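Local coordinates for protein COG0778: Nitroreductase (Streptococcus pneumoniae, PDB 2B67) that binds flavin mononucleotide and, as a member of the nitroreductase family, probably catalyses NAD(P)H-dependent reduction of its substrates, at residues Ile33-Ala39 / Val138-Leu142; Ser128-Ala132 / Phe174-Leu178; Val24-Val29 / Val51-Glu55; His18-Val24 / Thr181-Glu187. One frame throughout, in Å; residues are numbered along the deposited sequence.

Contact 1: residues Ile33-Ala39 / Val138-Leu142; sequences IEIATLA and VAMNL
Ala36 CB presses against the backbone of Leu142, 3.4 Å from Leu142 CA, and this meeting is the centre of a close helix-helix packing in the alpha-beta sandwich of the nitroreductase fold. Helix 26-36 meets the middle of helix 124-148 here. With only a methyl group to offer, Ala36 lets the two backbones approach to 4.5 Å between its CA and that of Leu142. Beside this point two branched apolar chains pack on one another: Ile33 and Leu142 run alongside each other in the same direction, and Ile33 CG1 meets Leu142 CD1 at 3.9 Å. Leu142 gets there because its CG is anti to the backbone N (chi1 173°) and its CD1 branch leans to Ile33. Beyond the other flank of Ala36, Val138 turns its CG2 branch to Ala36 O and to the methyl of Ala39. Strand 48-53 backs this apolar layer through Val52 and Phe50, which touch Ile33 and Val138.

The polar edge belongs to Asn141. A type I turn from Ala36 to Ala39 closes with Ala39 N on Ala36 O. Asparagine suits position 141 because its two N-H groups can serve two acceptors: Ala36 O and Asn10 OD1 of the second subunit. The bond from Asn141 ND2 to Ala36 O is 2.9 Å long and nearly straight, and it leaves within the amide plane yet lands 36° above the carbonyl plane, on the same face as Ala39 N.

Contact 2: residues Ser128-Ala132 / Phe174-Leu178; sequences SDYLA and FRPEL
Arg175 reaches from its strand to the helix and holds Ser128 through both terminal nitrogens, NH1 on its carbonyl oxygen and NH2 on its hydroxyl. Its NH1 donates to Ser128 O at 2.8 Å, in the carbonyl plane and on a lone pair, although that oxygen also takes the helical bond from Ala132 N. The second bond, from Arg175 NH2 to Ser128 OG at 3.0 Å, is straighter (169°) and lies in the guanidinium plane. The serine hydroxyl is also bonded to Asp129 of the second subunit, so the arginine's partner sits directly at the dimer interface.

The side of the guanidinium formed by NE and NH1 is taken by Glu177, two residues along the same strand. Both nitrogens converge on one oxygen, with Arg175 NE only 2.6 Å from Glu177 OE2 in a salt bridge, and Thr83 OG1 is a further partner of that oxygen. Glutamate supplies the opposite charge, and a bend at chi2 (-78°) folds its carboxylate back to the arginine. The strand carries a classic beta bulge here, with Glu177 and Leu178 set together against Leu81, in the antiparallel sheet of the nitroreductase fold on which helix 124-148 packs.

Leu131 supplies the apolar cover: its CD1 lies over one guanidinium face, 3.9 Å above the plane and toward the rim, while its CB lies 3.5 Å from Arg175 NH1. Ala132, small enough to admit the charged pair, brings its CB near Arg175 NH1 and Glu177 OE1.

Contact 3: residues Val24-Val29 / Val51-Glu55; sequences VDPKDV and VVVRE
The guanidinium of Arg54 carries Pro26 on one face, with Pro26 CD 3.5 Å above the plane and displaced toward the rim, while Val24 O lies at its edge, near the plane but 19° out of it. The proline ring and the arginine chain cross at about a right angle. A proline is apt here because its CB and CD are apolar and rigid, a firm surface for the flat cation. At the edge NH1 and NH2 both donate to one acceptor: Arg54 NH2 lies 2.8 Å from Val24 O and Arg54 NH1 lies 2.9 Å from it. NH2 comes within the carbonyl plane, whereas NH1 stands 46° out of it. Water 1 lies in the guanidinium plane; it accepts from Val24 N and, weakly, from Arg54 NH2.

The grip thus fastens the entry to helix 26-36, whose N-cap is Asp25. The capping bond runs from Lys27 N to Asp25 OD1 at 3.1 Å, a natural task for aspartate at a helix start. With its chain stretched out, Arg54 spans from the end of strand 48-53 to this turn. Farther in, where helix packs on sheet, Val29 and Val52 meet tip to tip, Val29 CG1 being 4.0 Å from Val52 CG2. The other branch of Val29, its CG2, lies 3.6 Å from Arg54 NH1.

Contact 4: residues His18-Val24 / Thr181-Glu187; sequences HFTDKLV and TVGYTDE
Lys22 lies across one face of the Tyr184 ring. Its CD stands over the ring centre, 3.6 Å from the centroid, in a CH-pi contact, and its NZ continues over the same face as a cation-pi partner. Lysine suits this place because its chain, with CG anti to the backbone N (chi1 -178°) and extended to the end, lays both methylenes and charge along the ring. Leu23 O comes to the ring's edge, and Val24 CG2 packs obliquely on it at Tyr184 CE1.

Phe19 packs along the end of strand 174-183. Its CZ edge meets Thr181 OG1 at 3.4 Å, and its CD2 lies 3.4 Å from Gly183 CA; the ring lies where a CB would stand, and the lack of one at Gly183 lets it come this close.

The backbones join at a single beta bridge, Phe19 with Thr185. Thr20 N donates to Tyr184 O at 2.8 Å, and Asp186 N donates to His18 O in an almost straight bond. Thr20 also shapes its own loop: its OG1 accepts from Lys22 N in an ST turn, which probably helps to position Lys22. Water 4 links Thr20 O, Lys22 O and Tyr184 N.

At the outer end His18 ND1 points in its ring plane to Glu187 OE2, a weak bond of 3.4 Å, and water 2 joins that oxygen to His18 N. A carboxylate facing ND1 would probably favour a protonated imidazole, though at this length the attraction probably adds only modestly to the backbone bonds beside it.

Overall arrangement
Helix 124-148 serves both contact 1 and contact 2, whose centres are 16 Å apart and which touch where Ala139 CB meets Leu178 CD1 at 3.5 Å. Contacts 1 and 3 share helix 26-36 and also touch, Ile33 CD1 lying 3.7 Å from Val52 CG2. Contacts 3 and 4 share Val24, with centres 13 Å apart, while contacts 2 and 4 use opposite ends of strand 174-183, about 27 Å between centres. The flavin sites lie near three of them: the side chains of Leu38, Thr181 and Glu177 are about 7, 8 and 9 Å from a bound FMN. Contacts 1, 2 and 3 also touch the second subunit; contact 4 does not.

Contact 1: residues Ile33-Ala39 / Val138-Leu142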
loop_
_atom_site.group_PDB
_atom_site.type_symbol
_atom_site.label_atom_id
_atom_site.label_comp_id
_atom_site.label_asym_id
_atom_site.label_seq_id
_atom_site.Cartn_x
_atom_site.Cartn_y
_atom_site.Cartn_z
ATOM N N ILE A 33 12.231 5.777 6.947
ATOM C CA ILE A 33 10.936 6.404 7.091
ATOM C C ILE A 33 10.879 7.649 6.229
ATOM O O ILE A 33 9.850 7.927 5.611
ATOM C CB ILE A 33 10.549 6.656 8.582
ATOM C CG1 ILE A 33 10.351 5.321 9.319
ATOM C CG2 ILE A 33 9.290 7.549 8.688
ATOM C CD1 ILE A 33 10.131 5.493 10.831
ATOM N N GLU A 34 11.991 8.376 6.147
ATOM C CA GLU A 34 12.045 9.532 5.265
ATOM C C GLU A 34 11.932 9.152 3.783
ATOM O O GLU A 34 11.255 9.849 2.995
ATOM C CB GLU A 34 13.268 10.404 5.545
ATOM C CG GLU A 34 13.236 11.737 4.802
ATOM C CD GLU A 34 14.438 12.603 5.117
ATOM O OE1 GLU A 34 15.557 12.053 5.238
ATOM O OE2 GLU A 34 14.269 13.827 5.264
ATOM N N ILE A 35 12.559 8.053 3.383
ATOM C CA ILE A 35 12.330 7.563 1.999
ATOM C C ILE A 35 10.867 7.089 1.790
ATOM O O ILE A 35 10.249 7.405 0.766
ATOM C CB ILE A 35 13.344 6.432 1.584
ATOM C CG1 ILE A 35 14.773 6.994 1.489
ATOM C CG2 ILE A 35 12.989 5.827 0.228
ATOM C CD1 ILE A 35 15.834 5.883 1.379
ATOM N N ALA A 36 10.327 6.343 2.761
ATOM C CA ALA A 36 9.012 5.740 2.649
ATOM C C ALA A 36 7.917 6.802 2.430
ATOM O O ALA A 36 7.030 6.604 1.608
ATOM C CB ALA A 36 8.675 4.889 3.903
ATOM N N THR A 37 7.982 7.908 3.166
ATOM C CA THR A 37 6.976 9.001 3.014
ATOM C C THR A 37 7.038 9.806 1.686
ATOM O O THR A 37 6.155 10.619 1.409
ATOM C CB THR A 37 6.985 9.959 4.204
ATOM O OG1 THR A 37 8.296 10.478 4.408
ATOM C CG2 THR A 37 6.602 9.232 5.431
ATOM N N LEU A 38 8.057 9.558 0.869
ATOM C CA LEU A 38 8.032 10.028 -0.533
ATOM C C LEU A 38 6.889 9.374 -1.298
ATOM O O LEU A 38 6.493 9.893 -2.342
ATOM C CB LEU A 38 9.357 9.745 -1.253
ATOM C CG LEU A 38 10.587 10.424 -0.649
ATOM C CD1 LEU A 38 11.857 9.927 -1.349
ATOM C CD2 LEU A 38 10.495 11.953 -0.767
ATOM N N ALA A 39 6.339 8.280 -0.750
ATOM C CA ALA A 39 5.127 7.611 -1.288
ATOM C C ALA A 39 4.019 8.579 -1.672
ATOM O O ALA A 39 3.783 9.532 -0.929
ATOM C CB ALA A 39 4.546 6.692 -0.249
ATOM N N VAL A 138 2.261 3.412 1.946
ATOM C CA VAL A 138 3.477 3.777 2.633
ATOM C C VAL A 138 4.128 2.542 3.302
ATOM O O VAL A 138 5.347 2.499 3.412
ATOM C CB VAL A 138 3.299 5.000 3.639
ATOM C CG1 VAL A 138 2.593 4.581 4.927
ATOM C CG2 VAL A 138 4.660 5.684 3.956
ATOM N N ALA A 139 3.327 1.578 3.787
ATOM C CA ALA A 139 3.915 0.439 4.441
ATOM C C ALA A 139 4.850 -0.303 3.479
ATOM O O ALA A 139 5.945 -0.688 3.857
ATOM C CB ALA A 139 2.855 -0.488 4.960
HETATM N N MSE A 140 4.394 -0.508 2.243
HETATM C CA MSE A 140 5.208 -1.095 1.154
HETATM C C MSE A 140 6.541 -0.347 0.896
HETATM O O MSE A 140 7.613 -0.964 0.801
HETATM C CB MSE A 140 4.407 -1.127 -0.145
HETATM C CG MSE A 140 5.162 -1.752 -1.340
HETATM SE SE MSE A 140 5.070 -3.706 -1.198
HETATM C CE MSE A 140 6.788 -4.146 -0.406
ATOM N N ASN A 141 6.455 0.975 0.820
ATOM C CA ASN A 141 7.633 1.812 0.532
ATOM C C ASN A 141 8.636 1.672 1.699
ATOM O O ASN A 141 9.845 1.548 1.480
ATOM C CB ASN A 141 7.212 3.278 0.303
ATOM C CG ASN A 141 8.059 3.981 -0.772
ATOM O OD1 ASN A 141 8.652 3.337 -1.638
ATOM N ND2 ASN A 141 8.100 5.301 -0.725
ATOM N N LEU A 142 8.094 1.607 2.917
ATOM C CA LEU A 142 8.904 1.457 4.151
ATOM C C LEU A 142 9.674 0.132 4.215
ATOM O O LEU A 142 10.875 0.121 4.521
ATOM C CB LEU A 142 8.020 1.578 5.388
ATOM C CG LEU A 142 8.696 1.274 6.735
ATOM C CD1 LEU A 142 9.893 2.218 6.940
ATOM C CD2 LEU A 142 7.674 1.371 7.892
#

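Contact 2: residues Ser128-Ala132 / Phe174-Leu178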
loop_
_atom_site.group_PDB
_atom_site.type_symbol
_atom_site.label_atom_id
_atom_site.label_comp_id
_atom_site.label_asym_id
_atom_site.label_seq_id
_atom_site.Cartn_x
_atom_site.Cartn_y
_atom_site.Cartn_z
ATOM N N SER A 128 -12.681 4.832 6.241
ATOM C CA SER A 128 -11.937 3.694 6.747
ATOM C C SER A 128 -11.063 3.027 5.645
ATOM O O SER A 128 -9.920 2.619 5.915
ATOM C CB SER A 128 -12.889 2.652 7.375
ATOM O OG SER A 128 -12.134 1.653 8.047
ATOM N N ASP A 129 -11.630 2.886 4.448
ATOM C CA ASP A 129 -10.932 2.380 3.246
ATOM C C ASP A 129 -9.804 3.280 2.796
ATOM O O ASP A 129 -8.733 2.800 2.367
ATOM C CB ASP A 129 -11.904 2.173 2.061
ATOM C CG ASP A 129 -12.863 0.961 2.262
ATOM O OD1 ASP A 129 -12.755 0.238 3.274
ATOM O OD2 ASP A 129 -13.743 0.741 1.397
ATOM N N TYR A 130 -10.051 4.585 2.876
ATOM C CA TYR A 130 -9.077 5.617 2.462
ATOM C C TYR A 130 -7.822 5.510 3.343
ATOM O O TYR A 130 -6.694 5.442 2.856
ATOM C CB TYR A 130 -9.747 6.982 2.593
ATOM C CG TYR A 130 -8.984 8.193 2.166
ATOM C CD1 TYR A 130 -9.232 8.795 0.925
ATOM C CD2 TYR A 130 -8.064 8.788 3.019
ATOM C CE1 TYR A 130 -8.548 9.982 0.537
ATOM C CE2 TYR A 130 -7.356 9.950 2.643
ATOM C CZ TYR A 130 -7.626 10.567 1.425
ATOM O OH TYR A 130 -6.900 11.730 1.081
ATOM N N LEU A 131 -8.034 5.435 4.644
ATOM C CA LEU A 131 -6.914 5.343 5.580
ATOM C C LEU A 131 -6.157 4.018 5.377
ATOM O O LEU A 131 -4.924 3.975 5.362
ATOM C CB LEU A 131 -7.434 5.473 7.002
ATOM C CG LEU A 131 -8.063 6.822 7.425
ATOM C CD1 LEU A 131 -8.507 6.725 8.893
ATOM C CD2 LEU A 131 -7.143 8.022 7.259
ATOM N N ALA A 132 -6.911 2.927 5.198
ATOM C CA ALA A 132 -6.298 1.616 5.056
ATOM C C ALA A 132 -5.456 1.559 3.765
ATOM O O ALA A 132 -4.333 1.016 3.747
ATOM C CB ALA A 132 -7.358 0.494 5.090
ATOM N N PHE A 174 -5.531 9.023 16.173
ATOM C CA PHE A 174 -4.731 8.109 15.347
ATOM C C PHE A 174 -5.112 6.650 15.597
ATOM O O PHE A 174 -5.099 6.192 16.751
ATOM C CB PHE A 174 -3.243 8.370 15.617
ATOM C CG PHE A 174 -2.831 9.723 15.168
ATOM C CD1 PHE A 174 -2.885 10.814 16.056
ATOM C CD2 PHE A 174 -2.485 9.946 13.821
ATOM C CE1 PHE A 174 -2.557 12.141 15.590
ATOM C CE2 PHE A 174 -2.157 11.240 13.359
ATOM C CZ PHE A 174 -2.207 12.344 14.233
ATOM N N ARG A 175 -5.482 5.921 14.539
ATOM C CA ARG A 175 -5.789 4.499 14.709
ATOM C C ARG A 175 -4.648 3.620 14.192
ATOM O O ARG A 175 -4.012 3.942 13.166
ATOM C CB ARG A 175 -7.106 4.107 14.047
ATOM C CG ARG A 175 -7.060 4.202 12.553
ATOM C CD ARG A 175 -8.261 3.508 11.922
ATOM N NE ARG A 175 -8.027 3.177 10.514
ATOM C CZ ARG A 175 -8.989 2.788 9.669
ATOM N NH1 ARG A 175 -8.699 2.506 8.400
ATOM N NH2 ARG A 175 -10.262 2.741 10.079
ATOM N N PRO A 176 -4.355 2.539 14.922
ATOM C CA PRO A 176 -3.270 1.677 14.496
ATOM C C PRO A 176 -3.687 0.882 13.262
ATOM O O PRO A 176 -4.812 0.370 13.188
ATOM C CB PRO A 176 -3.010 0.779 15.724
ATOM C CG PRO A 176 -4.279 0.828 16.531
ATOM C CD PRO A 176 -4.956 2.130 16.212
ATOM N N GLU A 177 -2.816 0.835 12.271
ATOM C CA GLU A 177 -3.112 0.025 11.080
ATOM C C GLU A 177 -2.353 -1.301 11.038
ATOM O O GLU A 177 -2.919 -2.340 10.667
ATOM C CB GLU A 177 -2.811 0.829 9.805
ATOM C CG GLU A 177 -3.693 2.096 9.658
ATOM C CD GLU A 177 -5.112 1.815 9.172
ATOM O OE1 GLU A 177 -5.490 0.647 8.935
ATOM O OE2 GLU A 177 -5.870 2.780 9.040
ATOM N N LEU A 178 -1.073 -1.249 11.414
ATOM C CA LEU A 178 -0.090 -2.342 11.190
ATOM C C LEU A 178 1.038 -2.199 12.196
ATOM O O LEU A 178 1.402 -1.071 12.570
ATOM C CB LEU A 178 0.588 -2.172 9.797
ATOM C CG LEU A 178 -0.137 -2.446 8.482
ATOM C CD1 LEU A 178 0.763 -2.133 7.271
ATOM C CD2 LEU A 178 -0.667 -3.903 8.413
#

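Contact 3: residues Val24-Val29 / Val51-Glu55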
loop_
_atom_site.group_PDB
_atom_site.type_symbol
_atom_site.label_atom_id
_atom_site.label_comp_id
_atom_site.label_asym_id
_atom_site.label_seq_id
_atom_site.Cartn_x
_atom_site.Cartn_y
_atom_site.Cartn_z
ATOM N N VAL A 24 19.798 -2.160 15.702
ATOM C CA VAL A 24 19.275 -1.419 14.572
ATOM C C VAL A 24 19.462 0.062 14.860
ATOM O O VAL A 24 18.856 0.581 15.780
ATOM C CB VAL A 24 17.765 -1.731 14.288
ATOM C CG1 VAL A 24 17.216 -0.755 13.209
ATOM C CG2 VAL A 24 17.587 -3.182 13.865
ATOM N N ASP A 25 20.299 0.717 14.057
ATOM C CA ASP A 25 20.712 2.122 14.221
ATOM C C ASP A 25 19.502 3.035 13.966
ATOM O O ASP A 25 18.927 2.967 12.886
ATOM C CB ASP A 25 21.808 2.397 13.173
ATOM C CG ASP A 25 22.571 3.707 13.397
ATOM O OD1 ASP A 25 22.097 4.647 14.058
ATOM O OD2 ASP A 25 23.691 3.795 12.851
ATOM N N PRO A 26 19.082 3.843 14.979
ATOM C CA PRO A 26 18.002 4.824 14.756
ATOM C C PRO A 26 18.214 5.778 13.591
ATOM O O PRO A 26 17.234 6.242 13.037
ATOM C CB PRO A 26 17.897 5.585 16.084
ATOM C CG PRO A 26 19.150 5.211 16.865
ATOM C CD PRO A 26 19.557 3.857 16.374
ATOM N N LYS A 27 19.461 6.045 13.190
ATOM C CA LYS A 27 19.707 6.819 11.954
ATOM C C LYS A 27 19.158 6.094 10.703
ATOM O O LYS A 27 18.587 6.731 9.822
ATOM C CB LYS A 27 21.193 7.179 11.753
ATOM C CG LYS A 27 21.893 7.792 12.987
ATOM C CD LYS A 27 21.318 9.155 13.438
ATOM C CE LYS A 27 22.318 10.323 13.237
ATOM N NZ LYS A 27 23.076 10.691 14.482
ATOM N N ASP A 28 19.345 4.770 10.629
ATOM C CA ASP A 28 18.778 3.980 9.532
ATOM C C ASP A 28 17.250 3.935 9.536
ATOM O O ASP A 28 16.644 3.985 8.481
ATOM C CB ASP A 28 19.338 2.552 9.504
ATOM C CG ASP A 28 20.840 2.511 9.201
ATOM O OD1 ASP A 28 21.350 3.474 8.572
ATOM O OD2 ASP A 28 21.501 1.528 9.618
ATOM N N VAL A 29 16.637 3.807 10.718
ATOM C CA VAL A 29 15.182 3.799 10.812
ATOM C C VAL A 29 14.591 5.117 10.331
ATOM O O VAL A 29 13.689 5.117 9.503
ATOM C CB VAL A 29 14.668 3.440 12.215
ATOM C CG1 VAL A 29 13.143 3.551 12.272
ATOM C CG2 VAL A 29 15.088 2.018 12.543
ATOM N N VAL A 51 5.222 5.314 14.719
ATOM C CA VAL A 51 5.627 5.236 16.109
ATOM C C VAL A 51 6.755 4.203 16.230
ATOM O O VAL A 51 6.512 2.998 16.123
ATOM C CB VAL A 51 4.425 4.941 17.050
ATOM C CG1 VAL A 51 4.902 4.913 18.488
ATOM C CG2 VAL A 51 3.328 6.033 16.888
ATOM N N VAL A 52 7.989 4.695 16.406
ATOM C CA VAL A 52 9.158 3.835 16.522
ATOM C C VAL A 52 9.332 3.320 17.959
ATOM O O VAL A 52 9.685 4.074 18.881
ATOM C CB VAL A 52 10.425 4.549 16.003
ATOM C CG1 VAL A 52 11.630 3.679 16.138
ATOM C CG2 VAL A 52 10.220 4.973 14.542
ATOM N N VAL A 53 9.086 2.041 18.144
ATOM C CA VAL A 53 9.062 1.478 19.487
ATOM C C VAL A 53 10.384 0.796 19.797
ATOM O O VAL A 53 10.742 -0.210 19.158
ATOM C CB VAL A 53 7.876 0.522 19.672
ATOM C CG1 VAL A 53 7.822 -0.034 21.106
ATOM C CG2 VAL A 53 6.559 1.278 19.308
ATOM N N ARG A 54 11.086 1.361 20.782
ATOM C CA ARG A 54 12.365 0.846 21.258
ATOM C C ARG A 54 12.303 0.592 22.760
ATOM O O ARG A 54 13.090 -0.178 23.284
ATOM C CB ARG A 54 13.519 1.833 20.971
ATOM C CG ARG A 54 13.996 1.796 19.554
ATOM C CD ARG A 54 15.195 2.768 19.304
ATOM N NE ARG A 54 15.505 2.829 17.866
ATOM C CZ ARG A 54 16.303 1.975 17.204
ATOM N NH1 ARG A 54 16.469 2.152 15.905
ATOM N NH2 ARG A 54 16.927 0.953 17.812
ATOM N N GLU A 55 11.387 1.266 23.441
ATOM C CA GLU A 55 11.244 1.120 24.871
ATOM C C GLU A 55 10.055 0.275 25.304
ATOM O O GLU A 55 10.199 -0.483 26.255
ATOM C CB GLU A 55 11.215 2.479 25.581
ATOM C CG GLU A 55 12.488 2.748 26.358
ATOM C CD GLU A 55 13.467 3.591 25.582
ATOM O OE1 GLU A 55 14.442 3.022 25.021
ATOM O OE2 GLU A 55 13.245 4.834 25.533
HETATM O O HOH W 1 18.677 -1.854 18.303
#

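Contact 4: residues His18-Val24 / Thr181-Glu187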
loop_
_atom_site.group_PDB
_atom_site.type_symbol
_atom_site.label_atom_id
_atom_site.label_comp_id
_atom_site.label_asym_id
_atom_site.label_seq_id
_atom_site.Cartn_x
_atom_site.Cartn_y
_atom_site.Cartn_z
ATOM N N HIS A 18 12.401 -14.225 12.524
ATOM C CA HIS A 18 13.405 -14.472 13.553
ATOM C C HIS A 18 14.575 -13.565 13.272
ATOM O O HIS A 18 15.064 -13.497 12.142
ATOM C CB HIS A 18 13.814 -15.954 13.601
ATOM C CG HIS A 18 12.673 -16.884 13.908
ATOM N ND1 HIS A 18 12.062 -17.658 12.942
ATOM C CD2 HIS A 18 12.004 -17.123 15.064
ATOM C CE1 HIS A 18 11.078 -18.350 13.493
ATOM N NE2 HIS A 18 11.024 -18.047 14.779
ATOM N N PHE A 19 15.001 -12.853 14.308
ATOM C CA PHE A 19 15.972 -11.780 14.197
ATOM C C PHE A 19 17.245 -12.126 14.997
ATOM O O PHE A 19 17.176 -12.785 16.026
ATOM C CB PHE A 19 15.379 -10.493 14.754
ATOM C CG PHE A 19 14.109 -10.047 14.053
ATOM C CD1 PHE A 19 12.847 -10.316 14.609
ATOM C CD2 PHE A 19 14.176 -9.377 12.850
ATOM C CE1 PHE A 19 11.638 -9.901 13.939
ATOM C CE2 PHE A 19 12.975 -8.956 12.162
ATOM C CZ PHE A 19 11.720 -9.205 12.743
ATOM N N THR A 20 18.381 -11.641 14.515
ATOM C CA THR A 20 19.633 -11.728 15.241
ATOM C C THR A 20 19.599 -10.651 16.323
ATOM O O THR A 20 18.620 -9.893 16.427
ATOM C CB THR A 20 20.842 -11.507 14.301
ATOM O OG1 THR A 20 20.936 -10.123 13.953
ATOM C CG2 THR A 20 20.709 -12.351 13.038
ATOM N N ASP A 21 20.666 -10.592 17.114
ATOM C CA ASP A 21 20.823 -9.584 18.159
ATOM C C ASP A 21 21.532 -8.314 17.693
ATOM O O ASP A 21 21.790 -7.424 18.508
ATOM C CB ASP A 21 21.569 -10.205 19.355
ATOM C CG ASP A 21 20.880 -11.448 19.860
ATOM O OD1 ASP A 21 19.731 -11.314 20.334
ATOM O OD2 ASP A 21 21.461 -12.566 19.732
ATOM N N LYS A 22 21.847 -8.221 16.398
ATOM C CA LYS A 22 22.450 -7.007 15.858
ATOM C C LYS A 22 21.534 -5.800 16.087
ATOM O O LYS A 22 20.314 -5.858 15.845
ATOM C CB LYS A 22 22.768 -7.145 14.343
ATOM C CG LYS A 22 23.451 -5.882 13.752
ATOM C CD LYS A 22 23.836 -6.043 12.290
ATOM C CE LYS A 22 24.383 -4.753 11.726
ATOM N NZ LYS A 22 24.614 -4.883 10.247
ATOM N N LEU A 23 22.160 -4.706 16.525
ATOM C CA LEU A 23 21.475 -3.509 16.895
ATOM C C LEU A 23 20.970 -2.789 15.623
ATOM O O LEU A 23 21.614 -2.843 14.578
ATOM C CB LEU A 23 22.433 -2.621 17.713
ATOM C CG LEU A 23 22.984 -3.135 19.063
ATOM C CD1 LEU A 23 23.879 -2.087 19.683
ATOM C CD2 LEU A 23 21.821 -3.463 20.015
ATOM N N VAL A 24 19.798 -2.160 15.702
ATOM C CA VAL A 24 19.275 -1.419 14.572
ATOM C C VAL A 24 19.462 0.062 14.860
ATOM O O VAL A 24 18.856 0.581 15.780
ATOM C CB VAL A 24 17.765 -1.731 14.288
ATOM C CG1 VAL A 24 17.216 -0.755 13.209
ATOM C CG2 VAL A 24 17.587 -3.182 13.865
ATOM N N THR A 181 7.664 -5.152 12.331
ATOM C CA THR A 181 8.866 -5.494 13.084
ATOM C C THR A 181 10.102 -5.213 12.253
ATOM O O THR A 181 10.089 -5.369 11.036
ATOM C CB THR A 181 8.875 -6.952 13.512
ATOM O OG1 THR A 181 8.645 -7.784 12.361
ATOM C CG2 THR A 181 7.767 -7.184 14.617
ATOM N N VAL A 182 11.173 -4.799 12.920
ATOM C CA VAL A 182 12.387 -4.383 12.207
ATOM C C VAL A 182 13.604 -5.016 12.842
ATOM O O VAL A 182 13.769 -4.973 14.064
ATOM C CB VAL A 182 12.526 -2.853 12.151
ATOM C CG1 VAL A 182 13.717 -2.479 11.261
ATOM C CG2 VAL A 182 11.225 -2.231 11.551
ATOM N N GLY A 183 14.420 -5.657 12.021
ATOM C CA GLY A 183 15.624 -6.279 12.529
ATOM C C GLY A 183 16.365 -7.030 11.466
ATOM O O GLY A 183 15.885 -7.215 10.343
ATOM N N TYR A 184 17.553 -7.494 11.829
ATOM C CA TYR A 184 18.333 -8.326 10.935
ATOM C C TYR A 184 17.910 -9.766 11.097
ATOM O O TYR A 184 17.600 -10.204 12.210
ATOM C CB TYR A 184 19.811 -8.129 11.245
ATOM C CG TYR A 184 20.252 -6.727 10.948
ATOM C CD1 TYR A 184 20.248 -5.748 11.943
ATOM C CD2 TYR A 184 20.648 -6.364 9.657
ATOM C CE1 TYR A 184 20.678 -4.443 11.662
ATOM C CE2 TYR A 184 21.067 -5.072 9.374
ATOM C CZ TYR A 184 21.077 -4.117 10.376
ATOM O OH TYR A 184 21.479 -2.823 10.094
ATOM N N THR A 185 17.908 -10.501 9.993
ATOM C CA THR A 185 17.327 -11.844 9.915
ATOM C C THR A 185 18.297 -12.965 10.274
ATOM O O THR A 185 19.407 -13.023 9.746
ATOM C CB THR A 185 16.896 -12.143 8.498
ATOM O OG1 THR A 185 16.178 -11.019 7.974
ATOM C CG2 THR A 185 16.057 -13.435 8.451
ATOM N N ASP A 186 17.823 -13.882 11.123
ATOM C CA ASP A 186 18.618 -15.006 11.594
ATOM C C ASP A 186 18.350 -16.313 10.814
ATOM O O ASP A 186 18.728 -17.412 11.266
ATOM C CB ASP A 186 18.416 -15.209 13.102
ATOM C CG ASP A 186 19.577 -15.983 13.759
ATOM O OD1 ASP A 186 20.774 -15.708 13.440
ATOM O OD2 ASP A 186 19.291 -16.875 14.594
ATOM N N GLU A 187 17.716 -16.206 9.649
ATOM C CA GLU A 187 17.508 -17.377 8.799
ATOM C C GLU A 187 17.367 -17.044 7.328
ATOM O O GLU A 187 16.738 -16.052 6.959
ATOM C CB GLU A 187 16.318 -18.236 9.278
ATOM C CG GLU A 187 15.152 -17.451 9.871
ATOM C CD GLU A 187 13.868 -18.265 10.010
ATOM O OE1 GLU A 187 13.905 -19.425 10.488
ATOM O OE2 GLU A 187 12.807 -17.722 9.655
HETATM O O HOH W 2 13.101 -15.159 9.767
HETATM O O HOH W 3 16.773 -15.641 16.237
HETATM O O HOH W 4 18.407 -7.411 14.605
#